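Local coordinates for protein probable benzoylformate decarboxylase (Rhodococcus jostii, PDB 7ORX) that belongs to the thiamine diphosphate-dependent enzymes and binds thiamine diphosphate with a sodium ion in an assembly of four chains, at residues A359-L364 with I454-G459; K511-A516 with T520-R525; D384-W387 with D391-H394; Y436-L441 with I484-L489. All blocks are in the same frame, centred on the assembly; numbering follows the deposited sequence.

Contact 1. Residues A359-L364 with I454-G459. With NA (sodium ion), chain J; TPP (thiamine diphosphate), chain I.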
# COMPACT_ATOMS: atom_id res chain seq x y z
N ALA C 359 -25.68 -32.61 -18.67
CA ALA C 359 -24.98 -33.64 -19.48
C ALA C 359 -25.68 -33.80 -20.83
O ALA C 359 -25.00 -33.95 -21.82
CB ALA C 359 -24.90 -34.95 -18.73
N GLN C 360 -27.00 -33.72 -20.88
CA GLN C 360 -27.75 -33.84 -22.16
C GLN C 360 -27.62 -32.55 -22.96
O GLN C 360 -27.48 -32.62 -24.19
CB GLN C 360 -29.22 -34.15 -21.94
CG GLN C 360 -29.92 -34.53 -23.24
CD GLN C 360 -31.41 -34.63 -23.08
OE1 GLN C 360 -32.10 -35.22 -23.91
NE2 GLN C 360 -31.94 -34.02 -22.02
N LEU C 361 -27.70 -31.41 -22.29
CA LEU C 361 -27.54 -30.11 -22.98
C LEU C 361 -26.18 -30.08 -23.66
O LEU C 361 -26.11 -29.64 -24.79
CB LEU C 361 -27.69 -28.96 -21.99
CG LEU C 361 -27.55 -27.59 -22.61
CD1 LEU C 361 -28.52 -27.40 -23.76
CD2 LEU C 361 -27.74 -26.50 -21.58
N PHE C 362 -25.13 -30.55 -23.01
CA PHE C 362 -23.76 -30.50 -23.58
C PHE C 362 -23.65 -31.50 -24.73
O PHE C 362 -23.00 -31.22 -25.73
CB PHE C 362 -22.70 -30.65 -22.49
CG PHE C 362 -22.65 -29.51 -21.50
CD1 PHE C 362 -22.96 -28.22 -21.86
CD2 PHE C 362 -22.31 -29.74 -20.18
CE1 PHE C 362 -22.97 -27.20 -20.93
CE2 PHE C 362 -22.29 -28.71 -19.26
CZ PHE C 362 -22.62 -27.44 -19.63
N ALA C 363 -24.33 -32.63 -24.66
CA ALA C 363 -24.33 -33.62 -25.76
C ALA C 363 -25.05 -33.04 -26.98
O ALA C 363 -24.54 -33.22 -28.07
CB ALA C 363 -24.94 -34.92 -25.30
N LEU C 364 -26.18 -32.36 -26.79
CA LEU C 364 -26.86 -31.57 -27.86
C LEU C 364 -25.89 -30.49 -28.37
O LEU C 364 -25.77 -30.32 -29.58
CB LEU C 364 -28.15 -30.96 -27.33
CG LEU C 364 -29.41 -31.81 -27.51
CD1 LEU C 364 -29.11 -33.31 -27.69
CD2 LEU C 364 -30.35 -31.58 -26.32
N ILE C 454 -25.86 -19.18 -24.23
CA ILE C 454 -26.79 -20.17 -23.63
C ILE C 454 -26.79 -19.95 -22.13
O ILE C 454 -25.76 -20.20 -21.50
CB ILE C 454 -26.36 -21.58 -24.01
CG1 ILE C 454 -26.39 -21.77 -25.52
CG2 ILE C 454 -27.22 -22.59 -23.29
CD1 ILE C 454 -25.76 -23.08 -25.98
N ILE C 455 -27.90 -19.46 -21.60
CA ILE C 455 -28.10 -19.33 -20.13
C ILE C 455 -28.59 -20.70 -19.65
O ILE C 455 -29.60 -21.10 -20.13
CB ILE C 455 -29.13 -18.24 -19.82
CG1 ILE C 455 -28.76 -16.87 -20.41
CG2 ILE C 455 -29.35 -18.15 -18.34
CD1 ILE C 455 -27.38 -16.41 -20.08
N LEU C 456 -27.86 -21.39 -18.79
CA LEU C 456 -28.35 -22.61 -18.13
C LEU C 456 -29.05 -22.12 -16.88
O LEU C 456 -28.35 -21.73 -15.95
CB LEU C 456 -27.19 -23.52 -17.75
CG LEU C 456 -26.58 -24.29 -18.90
CD1 LEU C 456 -25.72 -23.40 -19.74
CD2 LEU C 456 -25.69 -25.41 -18.40
N ASN C 457 -30.38 -22.09 -16.92
CA ASN C 457 -31.23 -21.51 -15.85
C ASN C 457 -31.79 -22.64 -14.98
O ASN C 457 -32.80 -23.24 -15.39
CB ASN C 457 -32.38 -20.70 -16.43
CG ASN C 457 -33.25 -20.09 -15.35
OD1 ASN C 457 -33.15 -20.45 -14.18
ND2 ASN C 457 -34.09 -19.13 -15.73
N ASN C 458 -31.20 -22.87 -13.80
CA ASN C 458 -31.72 -23.86 -12.83
C ASN C 458 -32.36 -23.14 -11.62
O ASN C 458 -32.69 -23.81 -10.64
CB ASN C 458 -30.69 -24.95 -12.52
CG ASN C 458 -29.38 -24.50 -11.95
OD1 ASN C 458 -29.22 -23.35 -11.58
ND2 ASN C 458 -28.44 -25.43 -11.91
N GLY C 459 -32.64 -21.84 -11.73
CA GLY C 459 -33.38 -21.05 -10.72
C GLY C 459 -32.60 -20.80 -9.44
O GLY C 459 -33.19 -20.24 -8.51
NA NA J . -27.98 -21.65 -11.46
N1' TPP I . -19.62 -13.39 -6.45
C2' TPP I . -18.68 -13.39 -7.40
CM2 TPP I . -18.33 -12.09 -8.05
N3' TPP I . -18.01 -14.47 -7.80
C4' TPP I . -18.31 -15.64 -7.20
N4' TPP I . -17.62 -16.71 -7.62
C5' TPP I . -19.30 -15.74 -6.20
C6' TPP I . -19.91 -14.55 -5.86
C7' TPP I . -19.67 -17.05 -5.52
N3 TPP I . -20.35 -18.02 -6.42
C2 TPP I . -19.75 -19.13 -6.85
S1 TPP I . -20.76 -20.13 -7.81
C5 TPP I . -22.04 -18.97 -7.60
C4 TPP I . -21.65 -17.87 -6.91
CM4 TPP I . -22.48 -16.65 -6.65
C6 TPP I . -23.43 -19.26 -8.11
C7 TPP I . -23.62 -18.92 -9.56
O7 TPP I . -24.09 -20.12 -10.21
PA TPP I . -24.82 -20.06 -11.63
O1A TPP I . -24.26 -19.14 -12.66
O2A TPP I . -26.25 -19.86 -11.29
O3A TPP I . -24.49 -21.58 -12.04
PB TPP I . -24.89 -22.96 -11.27
O1B TPP I . -24.38 -24.12 -12.11
O2B TPP I . -24.27 -22.90 -9.89
O3B TPP I . -26.40 -22.91 -11.22
O HOH W 1 -27.54 -22.40 -13.66
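Leu361 reaches from helix 359-364 to Leu456 on strand 454-457, and one methyl does most of the touching: Leu361 CD2 lies 3.7 Å from the branch carbon Leu456 CG. The same methyl is 4.3 Å from Ile454 CG2, so it spans two residues on one face of the strand. Leu361 CG stands opposite its backbone nitrogen (chi1 -180°), which directs the isobutyl group toward the strand. Phe362 adds its far end, with ring atom CZ 3.9 Å from Leu456 CD2, and the two side chains meet at about a right angle. Leu456 CD2 is thus touched by both residues, lying also 3.9 Å from Leu361 CD2.

Outside this shell, Phe506 of helix 503-515 also packs on Leu361, while Phe386 meets the Phe362 ring edge-to-face. Helix and strand run nearly antiparallel (164°), their axes 11.6 Å apart at closest approach, an arrangement that fits a helix laid on one face of the parallel sheet of the C-terminal thiamine diphosphate-binding domain. Past the strand end the chain turns to Asn458, a sodium ligand together with Asp431 and Thr460. Leu456 O accepts a hydrogen bond from a water, and that water lies 2.4 Å from the sodium ion. The ion also binds O2A and O3B of thiamine diphosphate, one oxygen from each phosphate.

No hydrogen bond joins helix and strand. The chemistry thus divides Leu456: its side chain is held by dispersion in a buried apolar layer, while its carbonyl belongs to the second shell of a hydrated metal-diphosphate site.

Contact 2. Residues K511-A516 with T520-R525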
# COMPACT_ATOMS: atom_id res chain seq x y z
N LYS C 511 -29.56 -24.58 -33.76
CA LYS C 511 -29.27 -24.68 -35.22
C LYS C 511 -29.46 -23.30 -35.84
O LYS C 511 -28.63 -22.89 -36.70
CB LYS C 511 -30.21 -25.67 -35.91
CG LYS C 511 -29.63 -26.41 -37.11
CD LYS C 511 -29.90 -25.73 -38.43
CE LYS C 511 -31.28 -26.00 -38.94
NZ LYS C 511 -31.33 -27.34 -39.55
N SER C 512 -30.49 -22.60 -35.37
CA SER C 512 -30.94 -21.27 -35.82
C SER C 512 -29.94 -20.21 -35.38
O SER C 512 -29.47 -19.45 -36.26
CB SER C 512 -32.29 -20.98 -35.23
OG SER C 512 -32.84 -19.80 -35.79
N ALA C 513 -29.64 -20.15 -34.08
CA ALA C 513 -28.63 -19.26 -33.45
C ALA C 513 -27.28 -19.35 -34.16
O ALA C 513 -26.70 -18.32 -34.35
CB ALA C 513 -28.47 -19.58 -31.99
N LEU C 514 -26.79 -20.54 -34.53
CA LEU C 514 -25.46 -20.68 -35.20
C LEU C 514 -25.52 -20.04 -36.59
O LEU C 514 -24.46 -19.59 -37.05
CB LEU C 514 -25.06 -22.15 -35.32
CG LEU C 514 -24.75 -22.86 -34.01
CD1 LEU C 514 -24.64 -24.35 -34.21
CD2 LEU C 514 -23.47 -22.35 -33.39
N ALA C 515 -26.67 -20.01 -37.25
CA ALA C 515 -26.80 -19.41 -38.60
C ALA C 515 -26.85 -17.88 -38.54
O ALA C 515 -26.65 -17.27 -39.57
CB ALA C 515 -28.02 -19.93 -39.28
N ALA C 516 -27.16 -17.28 -37.38
CA ALA C 516 -27.49 -15.85 -37.24
C ALA C 516 -26.26 -14.97 -37.47
O ALA C 516 -25.12 -15.40 -37.19
CB ALA C 516 -28.06 -15.59 -35.87
N THR C 520 -27.43 -13.84 -30.31
CA THR C 520 -28.63 -14.66 -29.98
C THR C 520 -28.43 -15.24 -28.58
O THR C 520 -27.29 -15.61 -28.25
CB THR C 520 -28.79 -15.80 -30.99
OG1 THR C 520 -27.48 -16.32 -31.22
CG2 THR C 520 -29.36 -15.31 -32.29
N LEU C 521 -29.49 -15.26 -27.80
CA LEU C 521 -29.51 -15.84 -26.45
C LEU C 521 -30.54 -16.95 -26.43
O LEU C 521 -31.68 -16.69 -26.81
CB LEU C 521 -29.91 -14.75 -25.46
CG LEU C 521 -29.94 -15.23 -24.02
CD1 LEU C 521 -29.30 -14.19 -23.10
CD2 LEU C 521 -31.34 -15.58 -23.59
N ILE C 522 -30.16 -18.12 -25.95
CA ILE C 522 -31.10 -19.23 -25.67
C ILE C 522 -31.15 -19.42 -24.16
O ILE C 522 -30.12 -19.70 -23.61
CB ILE C 522 -30.62 -20.51 -26.36
CG1 ILE C 522 -30.63 -20.35 -27.87
CG2 ILE C 522 -31.43 -21.68 -25.92
CD1 ILE C 522 -29.67 -21.30 -28.56
N GLU C 523 -32.31 -19.28 -23.53
CA GLU C 523 -32.47 -19.58 -22.10
C GLU C 523 -32.92 -21.02 -22.02
O GLU C 523 -33.98 -21.29 -22.48
CB GLU C 523 -33.46 -18.63 -21.44
CG GLU C 523 -33.67 -18.92 -19.98
CD GLU C 523 -34.79 -18.14 -19.30
OE1 GLU C 523 -35.31 -17.18 -19.92
OE2 GLU C 523 -35.17 -18.47 -18.14
N VAL C 524 -32.09 -21.93 -21.56
CA VAL C 524 -32.44 -23.36 -21.39
C VAL C 524 -32.88 -23.51 -19.94
O VAL C 524 -32.13 -23.09 -19.09
CB VAL C 524 -31.24 -24.28 -21.64
CG1 VAL C 524 -31.59 -25.73 -21.40
CG2 VAL C 524 -30.69 -24.09 -23.04
N ARG C 525 -34.03 -24.10 -19.69
CA ARG C 525 -34.44 -24.53 -18.34
C ARG C 525 -33.69 -25.83 -18.04
O ARG C 525 -33.84 -26.80 -18.82
CB ARG C 525 -35.96 -24.68 -18.26
CG ARG C 525 -36.49 -24.61 -16.84
CD ARG C 525 -36.99 -25.95 -16.37
NE ARG C 525 -38.44 -26.11 -16.57
CZ ARG C 525 -39.39 -26.00 -15.63
NH1 ARG C 525 -39.07 -25.71 -14.38
NH2 ARG C 525 -40.67 -26.19 -15.95
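Ala513 packs on Thr520 and Ile522 in a small, close helix-on-strand contact, formed where the chain leaves helix 503-515 and re-enters the sheet as strand 520-525. The two elements are consecutive parts of the beta-alpha-beta unit made by strand 496-500, helix 503-515 and strand 520-525, in the C-terminal thiamine diphosphate-binding domain. The backbones come close here, with the CA atoms of Ala513 and Thr520 5.8 Å apart.

The Ala513 methyl points at the strand and takes both neighbours. Its CB is 3.5 Å from Thr520 OG1 and 4.0 Å from Ile522 CD1, the outermost atom of that chain. Thr520 offers its two branches to different partners: with chi1 at 42°, OG1 lies between the backbone nitrogen and the carbonyl carbon and meets Ala513, whereas CG2 is 3.8 Å from Ala516 CB. Ala516 follows the last turn of the helix, to which its nitrogen is tied by a 3.2 Å hydrogen bond to Ala513 O.

Behind these side chains the strand is fixed from both flanks. Thr520 bonds through its backbone to Val451 and Ile453, and Leu521 to Arg496 and Thr498. Val452 of the neighbouring strand packs against both Ala513 and Thr520.

The small methyls of Ala513, in the helix, and Ala516, just after it, are consistent with the close approach of the backbones, and no hydrogen bond crosses the contact. Thr520 OG1 meets a methyl group and Ile522 supplies the longer apolar reach, so the contact itself probably contributes through van der Waals packing and not through polar bonds.

Contact 3. Residues D384-W387 with D391-H394; sequences DAFW and DLSH
Leu392 directs one methyl, CD2, at two aromatic residues of helix 384-387, and these are the apolar contacts of the pair. Leu392 CD2 comes to 3.9 Å from Phe386 CE1, arriving at the edge of that ring and close to its plane; CZ of Phe386 is the next atom along, 4.1 Å from the same methyl. Trp387 contributes the benzo part of its indole, where CZ3 is 4.2 Å from Leu392 CD2. Both aromatic side chains cross the leucine at about a right angle. Trp387 also rests on Cys243 and Thr247.

The aromatics also meet ring on ring. Phe386 CD1 stands 3.9 Å above the Trp387 ring plane, over its centre, so the phenyl presents an edge to the indole face. A chi1 of -176° turns the phenyl away from its own backbone nitrogen and out toward the loop. Tyr398 meets both rings, with planes inclined by about 50° to Phe386 and 55° to Trp387.

The helix belongs to the C-terminal thiamine diphosphate-binding domain, and segment 391-394 lies in the loop that leads from it to strand 398-399 at the border of that domain's parallel sheet. Leu392 also packs on Tyr375 of the adjoining strand 374-378.

Polar contacts come from the backbone of the loop. Leu392 N is hydrogen-bonded to Thr247 OG1, and a backbone hydrogen bond joins the same two residues, tying the loop to the central-domain part of the chain.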
# COMPACT_ATOMS: atom_id res chain seq x y z
N ASP C 384 -18.28 -31.47 -14.25
CA ASP C 384 -18.19 -32.93 -14.53
C ASP C 384 -18.95 -33.27 -15.83
O ASP C 384 -18.41 -34.02 -16.67
CB ASP C 384 -18.69 -33.74 -13.33
CG ASP C 384 -17.66 -33.90 -12.22
OD1 ASP C 384 -16.55 -33.35 -12.35
OD2 ASP C 384 -17.98 -34.60 -11.21
N ALA C 385 -20.15 -32.69 -16.00
CA ALA C 385 -20.99 -32.84 -17.22
C ALA C 385 -20.24 -32.32 -18.45
O ALA C 385 -20.16 -33.02 -19.45
CB ALA C 385 -22.28 -32.10 -17.01
N PHE C 386 -19.71 -31.11 -18.40
CA PHE C 386 -19.00 -30.50 -19.56
C PHE C 386 -17.88 -31.45 -20.04
O PHE C 386 -17.79 -31.77 -21.22
CB PHE C 386 -18.49 -29.11 -19.15
CG PHE C 386 -17.84 -28.38 -20.27
CD1 PHE C 386 -16.54 -28.61 -20.61
CD2 PHE C 386 -18.58 -27.53 -21.06
CE1 PHE C 386 -15.96 -28.00 -21.70
CE2 PHE C 386 -18.02 -26.92 -22.17
CZ PHE C 386 -16.70 -27.16 -22.48
N TRP C 387 -17.04 -31.93 -19.13
CA TRP C 387 -15.78 -32.61 -19.51
C TRP C 387 -16.07 -34.02 -20.01
O TRP C 387 -15.32 -34.56 -20.84
CB TRP C 387 -14.79 -32.55 -18.35
CG TRP C 387 -14.29 -31.15 -18.15
CD1 TRP C 387 -14.55 -30.30 -17.12
CD2 TRP C 387 -13.46 -30.43 -19.07
NE1 TRP C 387 -13.92 -29.10 -17.32
CE2 TRP C 387 -13.25 -29.15 -18.51
CE3 TRP C 387 -12.83 -30.76 -20.27
CZ2 TRP C 387 -12.46 -28.21 -19.12
CZ3 TRP C 387 -12.04 -29.82 -20.88
CH2 TRP C 387 -11.86 -28.56 -20.31
N ASP C 391 -16.23 -32.37 -27.09
CA ASP C 391 -15.14 -32.77 -28.04
C ASP C 391 -14.41 -31.52 -28.52
O ASP C 391 -14.69 -31.04 -29.62
CB ASP C 391 -15.65 -33.60 -29.24
CG ASP C 391 -14.59 -34.10 -30.22
OD1 ASP C 391 -13.38 -33.84 -30.01
OD2 ASP C 391 -14.99 -34.76 -31.21
N LEU C 392 -13.47 -31.06 -27.71
CA LEU C 392 -12.59 -29.89 -27.97
C LEU C 392 -11.29 -30.39 -28.58
O LEU C 392 -10.69 -31.28 -28.00
CB LEU C 392 -12.31 -29.23 -26.62
CG LEU C 392 -13.38 -28.31 -26.05
CD1 LEU C 392 -14.75 -28.72 -26.47
CD2 LEU C 392 -13.31 -28.26 -24.54
N SER C 393 -10.84 -29.85 -29.71
CA SER C 393 -9.65 -30.42 -30.40
C SER C 393 -8.72 -29.36 -31.00
O SER C 393 -7.81 -29.75 -31.71
CB SER C 393 -10.08 -31.42 -31.45
OG SER C 393 -10.78 -30.79 -32.51
N HIS C 394 -9.02 -28.08 -30.82
CA HIS C 394 -8.30 -26.91 -31.39
C HIS C 394 -7.79 -26.05 -30.25
O HIS C 394 -8.47 -26.00 -29.17
CB HIS C 394 -9.17 -26.06 -32.34
CG HIS C 394 -9.42 -26.71 -33.66
ND1 HIS C 394 -10.40 -27.69 -33.81
CD2 HIS C 394 -8.86 -26.55 -34.88
CE1 HIS C 394 -10.42 -28.11 -35.06
NE2 HIS C 394 -9.48 -27.43 -35.74

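Contact 4. Residues Y436-L441 with I484-L489; sequences YGITAL and IDFVHL. With TPP (thiamine diphosphate), chain I.
Ile438 meets Leu489 and Phe486 across this contact, and its longer branch can be followed outward. From CB, which points toward segment 484-489, a chi1 of -165° sends CG1 opposite the backbone nitrogen. CG1 is 3.9 Å from Leu489 CD1, and the terminal CD1 of Ile438 is also 3.9 Å from that leucine methyl, so the branch lies across the leucine tip at about a right angle. Ile438 CD1 then reaches the edge of the Phe486 ring, near its plane, 4.4 Å from Phe486 CD1.

Local structure surrounds both partners. Ile438 sits in a type I turn from Gly437 to Ala440, closed by a 3.1 Å hydrogen bond from Ala440 N to Gly437 O. Ile484 CG2 lies 3.3 Å above one face of Phe486, displaced toward the rim. Asp485 is the N-cap of the following helix: Val487 N donates to Asp485 OD1 at 3.3 Å, approaching 43° out of the carboxylate plane.

Tyr436, before the turn, touches thiamine diphosphate, its CE2 3.7 Å from N1' of that ligand. Its hydroxyl is hydrogen-bonded to Asn26 OD1 of a second subunit, and His488 is hydrogen-bonded, ND1 to ND1, to His488 of the second subunit. Such a setting, with the pyrimidine of thiamine diphosphate held where two subunits meet, is the characteristic site of thiamine diphosphate-dependent enzymes.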
# COMPACT_ATOMS: atom_id res chain seq x y z
N TYR C 436 -23.97 -10.78 -13.41
CA TYR C 436 -22.75 -9.98 -13.12
C TYR C 436 -22.25 -9.27 -14.41
O TYR C 436 -21.65 -8.22 -14.19
CB TYR C 436 -21.65 -10.81 -12.46
CG TYR C 436 -22.02 -11.50 -11.17
CD1 TYR C 436 -22.61 -12.76 -11.20
CD2 TYR C 436 -21.70 -10.97 -9.93
CE1 TYR C 436 -22.92 -13.44 -10.04
CE2 TYR C 436 -21.98 -11.64 -8.76
CZ TYR C 436 -22.59 -12.89 -8.81
OH TYR C 436 -22.93 -13.60 -7.68
N GLY C 437 -22.54 -9.77 -15.63
CA GLY C 437 -22.07 -9.16 -16.88
C GLY C 437 -23.13 -8.96 -17.94
O GLY C 437 -22.80 -8.98 -19.13
N ILE C 438 -24.38 -8.76 -17.54
CA ILE C 438 -25.59 -8.83 -18.41
C ILE C 438 -25.52 -7.72 -19.45
O ILE C 438 -25.94 -7.93 -20.59
CB ILE C 438 -26.87 -8.74 -17.54
CG1 ILE C 438 -28.13 -9.16 -18.31
CG2 ILE C 438 -27.03 -7.35 -16.94
CD1 ILE C 438 -28.17 -10.65 -18.64
N THR C 439 -24.98 -6.57 -19.06
CA THR C 439 -24.94 -5.36 -19.93
C THR C 439 -24.03 -5.59 -21.14
O THR C 439 -24.15 -4.82 -22.05
CB THR C 439 -24.44 -4.13 -19.17
OG1 THR C 439 -23.11 -4.45 -18.75
CG2 THR C 439 -25.30 -3.77 -17.98
N ALA C 440 -23.14 -6.59 -21.15
CA ALA C 440 -22.31 -6.88 -22.33
C ALA C 440 -23.18 -7.31 -23.50
O ALA C 440 -22.69 -7.30 -24.65
CB ALA C 440 -21.30 -7.93 -22.04
N LEU C 441 -24.44 -7.68 -23.24
CA LEU C 441 -25.36 -8.04 -24.34
C LEU C 441 -25.61 -6.83 -25.22
O LEU C 441 -25.69 -7.00 -26.45
CB LEU C 441 -26.67 -8.56 -23.74
CG LEU C 441 -26.63 -9.97 -23.20
CD1 LEU C 441 -28.00 -10.32 -22.64
CD2 LEU C 441 -26.21 -10.96 -24.29
N ILE C 484 -36.33 -14.37 -12.79
CA ILE C 484 -35.53 -13.68 -13.83
C ILE C 484 -35.90 -14.26 -15.19
O ILE C 484 -35.70 -15.47 -15.39
CB ILE C 484 -34.03 -13.88 -13.58
CG1 ILE C 484 -33.63 -13.37 -12.19
CG2 ILE C 484 -33.17 -13.28 -14.70
CD1 ILE C 484 -32.18 -13.69 -11.84
N ASP C 485 -36.34 -13.41 -16.13
CA ASP C 485 -36.59 -13.81 -17.54
C ASP C 485 -35.45 -13.26 -18.40
O ASP C 485 -35.49 -12.07 -18.73
CB ASP C 485 -37.95 -13.31 -18.01
CG ASP C 485 -38.42 -13.92 -19.34
OD1 ASP C 485 -37.60 -14.61 -19.97
OD2 ASP C 485 -39.62 -13.74 -19.72
N PHE C 486 -34.50 -14.11 -18.81
CA PHE C 486 -33.31 -13.73 -19.62
C PHE C 486 -33.72 -13.33 -21.04
O PHE C 486 -32.99 -12.58 -21.66
CB PHE C 486 -32.29 -14.87 -19.65
CG PHE C 486 -31.66 -15.02 -18.29
CD1 PHE C 486 -30.59 -14.22 -17.93
CD2 PHE C 486 -32.22 -15.85 -17.34
CE1 PHE C 486 -30.04 -14.32 -16.66
CE2 PHE C 486 -31.68 -15.94 -16.08
CZ PHE C 486 -30.59 -15.17 -15.74
N VAL C 487 -34.85 -13.81 -21.53
CA VAL C 487 -35.38 -13.37 -22.84
C VAL C 487 -35.72 -11.89 -22.73
O VAL C 487 -35.30 -11.15 -23.59
CB VAL C 487 -36.58 -14.22 -23.31
CG1 VAL C 487 -37.23 -13.64 -24.55
CG2 VAL C 487 -36.14 -15.67 -23.55
N HIS C 488 -36.43 -11.47 -21.68
CA HIS C 488 -36.78 -10.05 -21.43
C HIS C 488 -35.48 -9.25 -21.28
O HIS C 488 -35.42 -8.13 -21.80
CB HIS C 488 -37.69 -9.90 -20.19
CG HIS C 488 -39.14 -9.99 -20.51
ND1 HIS C 488 -39.70 -9.23 -21.52
CD2 HIS C 488 -40.15 -10.71 -19.95
CE1 HIS C 488 -41.00 -9.50 -21.59
NE2 HIS C 488 -41.29 -10.44 -20.66
N LEU C 489 -34.48 -9.78 -20.60
CA LEU C 489 -33.22 -9.04 -20.41
C LEU C 489 -32.53 -8.88 -21.76
O LEU C 489 -32.18 -7.76 -22.10
CB LEU C 489 -32.34 -9.77 -19.40
CG LEU C 489 -32.84 -9.73 -17.96
CD1 LEU C 489 -31.72 -10.17 -17.03
CD2 LEU C 489 -33.29 -8.34 -17.54
N1' TPP I . -19.62 -13.39 -6.45
C2' TPP I . -18.68 -13.39 -7.40
CM2 TPP I . -18.33 -12.09 -8.05
N3' TPP I . -18.01 -14.47 -7.80
C4' TPP I . -18.31 -15.64 -7.20
N4' TPP I . -17.62 -16.71 -7.62
C5' TPP I . -19.30 -15.74 -6.20
C6' TPP I . -19.91 -14.55 -5.86
C7' TPP I . -19.67 -17.05 -5.52
N3 TPP I . -20.35 -18.02 -6.42
C2 TPP I . -19.75 -19.13 -6.85
S1 TPP I . -20.76 -20.13 -7.81
C5 TPP I . -22.04 -18.97 -7.60
C4 TPP I . -21.65 -17.87 -6.91
CM4 TPP I . -22.48 -16.65 -6.65
C6 TPP I . -23.43 -19.26 -8.11
C7 TPP I . -23.62 -18.92 -9.56
O7 TPP I . -24.09 -20.12 -10.21
PA TPP I . -24.82 -20.06 -11.63
O1A TPP I . -24.26 -19.14 -12.66
O2A TPP I . -26.25 -19.86 -11.29
O3A TPP I . -24.49 -21.58 -12.04
PB TPP I . -24.89 -22.96 -11.27
O1B TPP I . -24.38 -24.12 -12.11
O2B TPP I . -24.27 -22.90 -9.89
O3B TPP I . -26.40 -22.91 -11.22

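In the fold
Contacts 1 and 2 share one parallel sheet through neighbouring strands 452-457 and 520-525; their centres are 12 Å apart, and a probable hydrogen bond of 2.7 Å joins Asn457 ND2 to Glu523 OE2. The other oxygen, Glu523 OE1, bonds weakly to Phe486 N, coupling contact 2 to contact 4 (centres 14 Å apart). Contacts 1 and 4, centres 17 Å apart, both touch thiamine diphosphate, at its metal-bound diphosphate and its pyrimidine respectively, and pack through Ile455 and Phe486. Contact 3 lies apart from contacts 2 and 4: it meets contact 1 through Phe362 and the helix at Ala385, but its nearest atoms are about 18 Å from contact 4.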